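Local coordinates for Isomerase/lactonizing enzyme (Agrobacterium fabrum str. C58, PDB 2NQL), which belongs to the enolase superfamily, pairing a mandelate racemase/muconate lactonizing enzyme-type N-terminal domain with a barrel domain that carries a sodium ion, at residues A[153-158]-A[363-368]; A[312-317]-A[338-343]. One frame throughout, in Å; residues are numbered along the deposited sequence. Where two conformers were deposited one is given.

Interaction 1: residues A[153-158]-A[363-368]; sequences FPAYVS and GRYHLP. With SO4 (sulfate ion), chain C.
F153 and Y365 meet as a hydrogen-bonded antiparallel pair where strand 364-366 joins strand 152-158, a strand of the TIM-type barrel of this enolase-superfamily protein. The amide of Y365 gives the shorter bond of the pair, to F153 O at 2.9 Å, while the return bond from F153 N to Y365 O is longer at 3.3 Å. Two residues on, A155 N reaches G363 O from well above the carbonyl plane, and the strands then part, their directions 123° apart.

The tight side is apolar. F153 CG sits between its own backbone N and carbonyl carbon (chi1 45°), which turns the ring towards the partner strand. There F153 CE1 touches Y365 CD2 at 3.7 Å, and F153 CE2 touches L367 CD1. The two aromatic planes are inclined at 59°, and A155 CB packs obliquely on the tyrosine ring, 3.6 Å from Y365 CD2. L328 of helix 322-331 packs on both aromatic side chains, while the hydroxyl of Y365 is bonded to the backbone O of E341.

The other side is looser and more open to solvent, and there R364 runs alongside the ring of P154, the two side chains extending in a common direction. The arginine chain bends at chi3, laying one guanidinium face over F153 CA, and its NH2 also bonds to S152 OG. At the guanidinium edge sits a sulfate, probably from the crystallisation liquor: R364 NH1 meets SO4 O2 at 2.9 Å, and R364 NH2 meets SO4 O3 at 2.8 Å.

Interaction 2: residues A[312-317]-A[338-343]; sequences VIPHAT and KGHEFQ
P314 lies across the imidazole of H340, its CB 3.8 Å from the ring centroid in a CH-pi contact that joins two successive C-terminal segments of the barrel wall. Beside it, P314 O accepts a nearly straight bond from E341 N at 2.9 Å, and further back K338 N bonds to V312 O. The carboxylate of E341 completes the first shell: with CG anti to the backbone N (chi1 -168°) and an extended chain, its OE1 receives A316 N at 3.1 Å, from above the carboxylate plane. H315 runs alongside that side chain, and H315 CD2 is 3.3 Å from E341 OE1.

A second shell fixes these groups. H340 ND1 bonds to E341 O in the ring plane, and H340 NE2 is tied to S327 OG, so both nitrogens hold the ring beneath the proline. E341 OE2 bonds to S158 OG, and H315 ND1 to E289. The nearest atom of the H315 side chain is about 3 Å from the bound sodium ion, whose site includes E240 and E266. Strand 340-342 is flanked by strand 152-158, whose Y156 touches I313 and E341, while helix 322-331 packs against P314 and H340.

How the interactions relate
The centres of the two interactions are only 8 Å apart, and the sheet of the barrel connects them, since strands 152-158 and 340-342 are parallel neighbours in it. Along the chain both segments of interaction 2 fall between the two segments of interaction 1: the order is 153-158, 312-317, 338-343, 363-368. E341 is the main residue through which the two interactions touch. The first and last parts of the barrel are closed on each other by the parallel pairing, in which Y156 shares backbone bonds with H340 and F342. Strand 364-366 pairs antiparallel with strand 152-158, which also has strands 182-186 and 340-342 as parallel partners.

Interaction 1: residues A[153-158]-A[363-368]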
# COMPACT_ATOMS: atom_id res chain seq x y z
N PHE A 153 30.60 2.22 -9.34
CA PHE A 153 29.82 2.10 -10.57
C PHE A 153 29.36 3.47 -11.04
O PHE A 153 29.48 4.44 -10.27
CB PHE A 153 28.62 1.12 -10.41
CG PHE A 153 27.83 1.29 -9.14
CD1 PHE A 153 27.02 2.42 -8.94
CD2 PHE A 153 27.86 0.30 -8.15
CE1 PHE A 153 26.27 2.56 -7.77
CE2 PHE A 153 27.10 0.43 -6.99
CZ PHE A 153 26.31 1.56 -6.80
N PRO A 154 28.88 3.58 -12.30
CA PRO A 154 28.50 4.88 -12.83
C PRO A 154 27.36 5.57 -12.09
O PRO A 154 26.47 4.92 -11.54
CB PRO A 154 28.07 4.54 -14.26
CG PRO A 154 28.89 3.36 -14.59
CD PRO A 154 28.77 2.55 -13.36
N ALA A 155 27.42 6.90 -12.08
CA ALA A 155 26.39 7.74 -11.49
C ALA A 155 25.93 8.75 -12.52
O ALA A 155 26.75 9.31 -13.26
CB ALA A 155 26.95 8.43 -10.25
N TYR A 156 24.61 8.98 -12.62
CA TYR A 156 24.09 10.03 -13.48
C TYR A 156 23.54 11.19 -12.69
O TYR A 156 22.96 11.00 -11.61
CB TYR A 156 23.08 9.51 -14.51
CG TYR A 156 21.69 9.18 -14.00
CD1 TYR A 156 20.69 10.18 -13.93
CD2 TYR A 156 21.35 7.89 -13.60
CE1 TYR A 156 19.42 9.89 -13.49
CE2 TYR A 156 20.04 7.58 -13.17
CZ TYR A 156 19.10 8.58 -13.11
OH TYR A 156 17.82 8.31 -12.68
N VAL A 157 23.71 12.38 -13.25
CA VAL A 157 23.27 13.62 -12.61
C VAL A 157 21.76 13.78 -12.71
O VAL A 157 21.16 13.70 -13.79
CB VAL A 157 23.98 14.87 -13.22
CG1 VAL A 157 23.53 16.14 -12.52
CG2 VAL A 157 25.47 14.73 -13.06
N SER A 158 21.16 14.04 -11.56
CA SER A 158 19.75 14.28 -11.52
C SER A 158 19.56 15.58 -10.75
O SER A 158 20.24 15.85 -9.75
CB SER A 158 19.10 13.12 -10.77
OG SER A 158 17.70 13.15 -10.90
N GLY A 363 31.67 11.14 -12.09
CA GLY A 363 30.71 10.26 -12.69
C GLY A 363 30.58 8.87 -12.10
O GLY A 363 29.99 8.00 -12.74
N ARG A 364 31.15 8.64 -10.90
CA ARG A 364 31.07 7.29 -10.28
C ARG A 364 30.84 7.35 -8.76
O ARG A 364 31.48 8.11 -8.05
CB ARG A 364 32.33 6.44 -10.52
CG ARG A 364 32.69 6.17 -11.97
CD ARG A 364 33.97 5.38 -12.10
NE ARG A 364 33.84 3.98 -11.70
CZ ARG A 364 33.23 3.02 -12.40
NH1 ARG A 364 32.66 3.27 -13.58
NH2 ARG A 364 33.21 1.79 -11.91
N TYR A 365 29.95 6.48 -8.28
CA TYR A 365 29.85 6.21 -6.84
C TYR A 365 31.04 5.37 -6.41
O TYR A 365 31.44 4.45 -7.13
CB TYR A 365 28.59 5.41 -6.54
CG TYR A 365 27.36 6.26 -6.38
CD1 TYR A 365 27.16 7.02 -5.22
CD2 TYR A 365 26.38 6.28 -7.37
CE1 TYR A 365 26.01 7.78 -5.04
CE2 TYR A 365 25.21 7.02 -7.20
CZ TYR A 365 25.04 7.77 -6.02
OH TYR A 365 23.91 8.51 -5.83
N HIS A 366 31.57 5.71 -5.25
CA HIS A 366 32.55 4.91 -4.52
C HIS A 366 31.98 4.41 -3.20
O HIS A 366 31.60 5.20 -2.31
CB HIS A 366 33.79 5.76 -4.23
CG HIS A 366 34.50 6.19 -5.47
ND1 HIS A 366 35.65 5.57 -5.91
CD2 HIS A 366 34.20 7.12 -6.40
CE1 HIS A 366 36.05 6.13 -7.04
NE2 HIS A 366 35.18 7.07 -7.36
N LEU A 367 31.94 3.08 -3.07
CA LEU A 367 31.21 2.46 -1.95
C LEU A 367 32.01 2.54 -0.66
O LEU A 367 33.25 2.56 -0.71
CB LEU A 367 30.91 0.99 -2.29
CG LEU A 367 29.58 0.86 -3.06
CD1 LEU A 367 29.60 1.37 -4.50
CD2 LEU A 367 29.08 -0.52 -2.99
N PRO A 368 31.33 2.54 0.50
CA PRO A 368 32.05 2.58 1.77
C PRO A 368 32.76 1.25 2.01
O PRO A 368 32.43 0.25 1.34
CB PRO A 368 30.94 2.82 2.80
CG PRO A 368 29.75 2.25 2.18
CD PRO A 368 29.87 2.47 0.71
S SO4 C . 31.39 0.04 -14.79
O1 SO4 C . 30.08 -0.47 -15.20
O2 SO4 C . 31.65 1.32 -15.45
O3 SO4 C . 31.40 0.22 -13.34
O4 SO4 C . 32.45 -0.91 -15.15

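Interaction 2: residues A[312-317]-A[338-343]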
# COMPACT_ATOMS: atom_id res chain seq x y z
N VAL A 312 19.19 -2.38 -14.65
CA VAL A 312 18.83 -1.83 -13.34
C VAL A 312 19.60 -0.52 -13.13
O VAL A 312 20.84 -0.49 -13.15
CB VAL A 312 19.16 -2.83 -12.21
CG1 VAL A 312 18.83 -2.23 -10.85
CG2 VAL A 312 18.42 -4.17 -12.44
N ILE A 313 18.84 0.57 -12.99
CA ILE A 313 19.42 1.90 -12.71
C ILE A 313 18.63 2.52 -11.54
O ILE A 313 17.61 3.19 -11.77
CB ILE A 313 19.40 2.80 -13.98
CG1 ILE A 313 20.07 2.10 -15.17
CG2 ILE A 313 20.09 4.14 -13.71
CD1 ILE A 313 19.96 2.84 -16.47
N PRO A 314 19.06 2.24 -10.30
CA PRO A 314 18.32 2.65 -9.11
C PRO A 314 18.14 4.15 -8.95
O PRO A 314 18.96 4.97 -9.41
CB PRO A 314 19.13 2.06 -7.96
CG PRO A 314 19.83 0.88 -8.56
CD PRO A 314 20.23 1.43 -9.92
N HIS A 315 17.03 4.47 -8.29
CA HIS A 315 16.60 5.80 -7.93
C HIS A 315 17.40 6.31 -6.72
O HIS A 315 18.01 5.53 -5.97
CB HIS A 315 15.10 5.65 -7.59
CG HIS A 315 14.40 6.93 -7.23
ND1 HIS A 315 14.04 7.23 -5.93
CD2 HIS A 315 13.92 7.93 -7.99
CE1 HIS A 315 13.38 8.37 -5.91
NE2 HIS A 315 13.29 8.82 -7.15
N ALA A 316 17.37 7.63 -6.54
CA ALA A 316 17.89 8.27 -5.34
C ALA A 316 17.00 9.46 -4.97
O ALA A 316 16.30 10.04 -5.83
CB ALA A 316 19.36 8.73 -5.56
N THR A 317 17.04 9.84 -3.70
CA THR A 317 16.08 10.76 -3.16
C THR A 317 16.57 11.45 -1.89
O THR A 317 17.66 11.17 -1.40
CB THR A 317 14.71 10.06 -2.94
OG1 THR A 317 13.72 11.06 -2.69
CG2 THR A 317 14.75 9.09 -1.78
N LYS A 338 23.53 -0.93 -14.50
CA LYS A 338 24.20 -0.03 -15.43
C LYS A 338 24.78 1.22 -14.76
O LYS A 338 25.72 1.82 -15.26
CB LYS A 338 23.29 0.32 -16.60
CG LYS A 338 22.91 -0.91 -17.44
CD LYS A 338 24.13 -1.46 -18.19
CE LYS A 338 23.78 -2.61 -19.11
NZ LYS A 338 23.58 -3.89 -18.34
N GLY A 339 24.20 1.59 -13.62
CA GLY A 339 24.63 2.75 -12.85
C GLY A 339 23.48 3.17 -11.94
O GLY A 339 22.58 2.36 -11.67
N HIS A 340 23.50 4.41 -11.47
CA HIS A 340 22.70 4.80 -10.29
C HIS A 340 22.44 6.30 -10.31
O HIS A 340 23.32 7.12 -10.66
CB HIS A 340 23.46 4.36 -9.03
CG HIS A 340 22.62 4.24 -7.79
ND1 HIS A 340 21.99 5.33 -7.20
CD2 HIS A 340 22.36 3.17 -6.99
CE1 HIS A 340 21.38 4.92 -6.09
NE2 HIS A 340 21.58 3.62 -5.95
N GLU A 341 21.21 6.69 -9.97
CA GLU A 341 20.89 8.11 -9.81
C GLU A 341 21.76 8.77 -8.74
O GLU A 341 22.04 8.18 -7.69
CB GLU A 341 19.41 8.29 -9.53
CG GLU A 341 18.93 9.74 -9.64
CD GLU A 341 17.42 9.87 -9.59
OE1 GLU A 341 16.76 8.89 -9.25
OE2 GLU A 341 16.89 10.94 -9.88
N PHE A 342 22.21 9.99 -9.05
CA PHE A 342 22.98 10.82 -8.14
C PHE A 342 22.31 12.20 -7.99
O PHE A 342 22.22 12.99 -8.93
CB PHE A 342 24.44 10.93 -8.63
CG PHE A 342 25.30 11.90 -7.85
CD1 PHE A 342 25.52 11.75 -6.47
CD2 PHE A 342 25.94 12.96 -8.51
CE1 PHE A 342 26.36 12.63 -5.77
CE2 PHE A 342 26.79 13.84 -7.79
CZ PHE A 342 26.98 13.69 -6.43
N GLN A 343 21.83 12.46 -6.78
CA GLN A 343 21.23 13.73 -6.42
C GLN A 343 22.28 14.58 -5.74
O GLN A 343 22.37 14.58 -4.51
CB GLN A 343 20.06 13.51 -5.46
CG GLN A 343 18.89 12.75 -6.07
CD GLN A 343 17.82 13.68 -6.58
OE1 GLN A 343 17.65 13.85 -7.79
NE2 GLN A 343 17.08 14.30 -5.66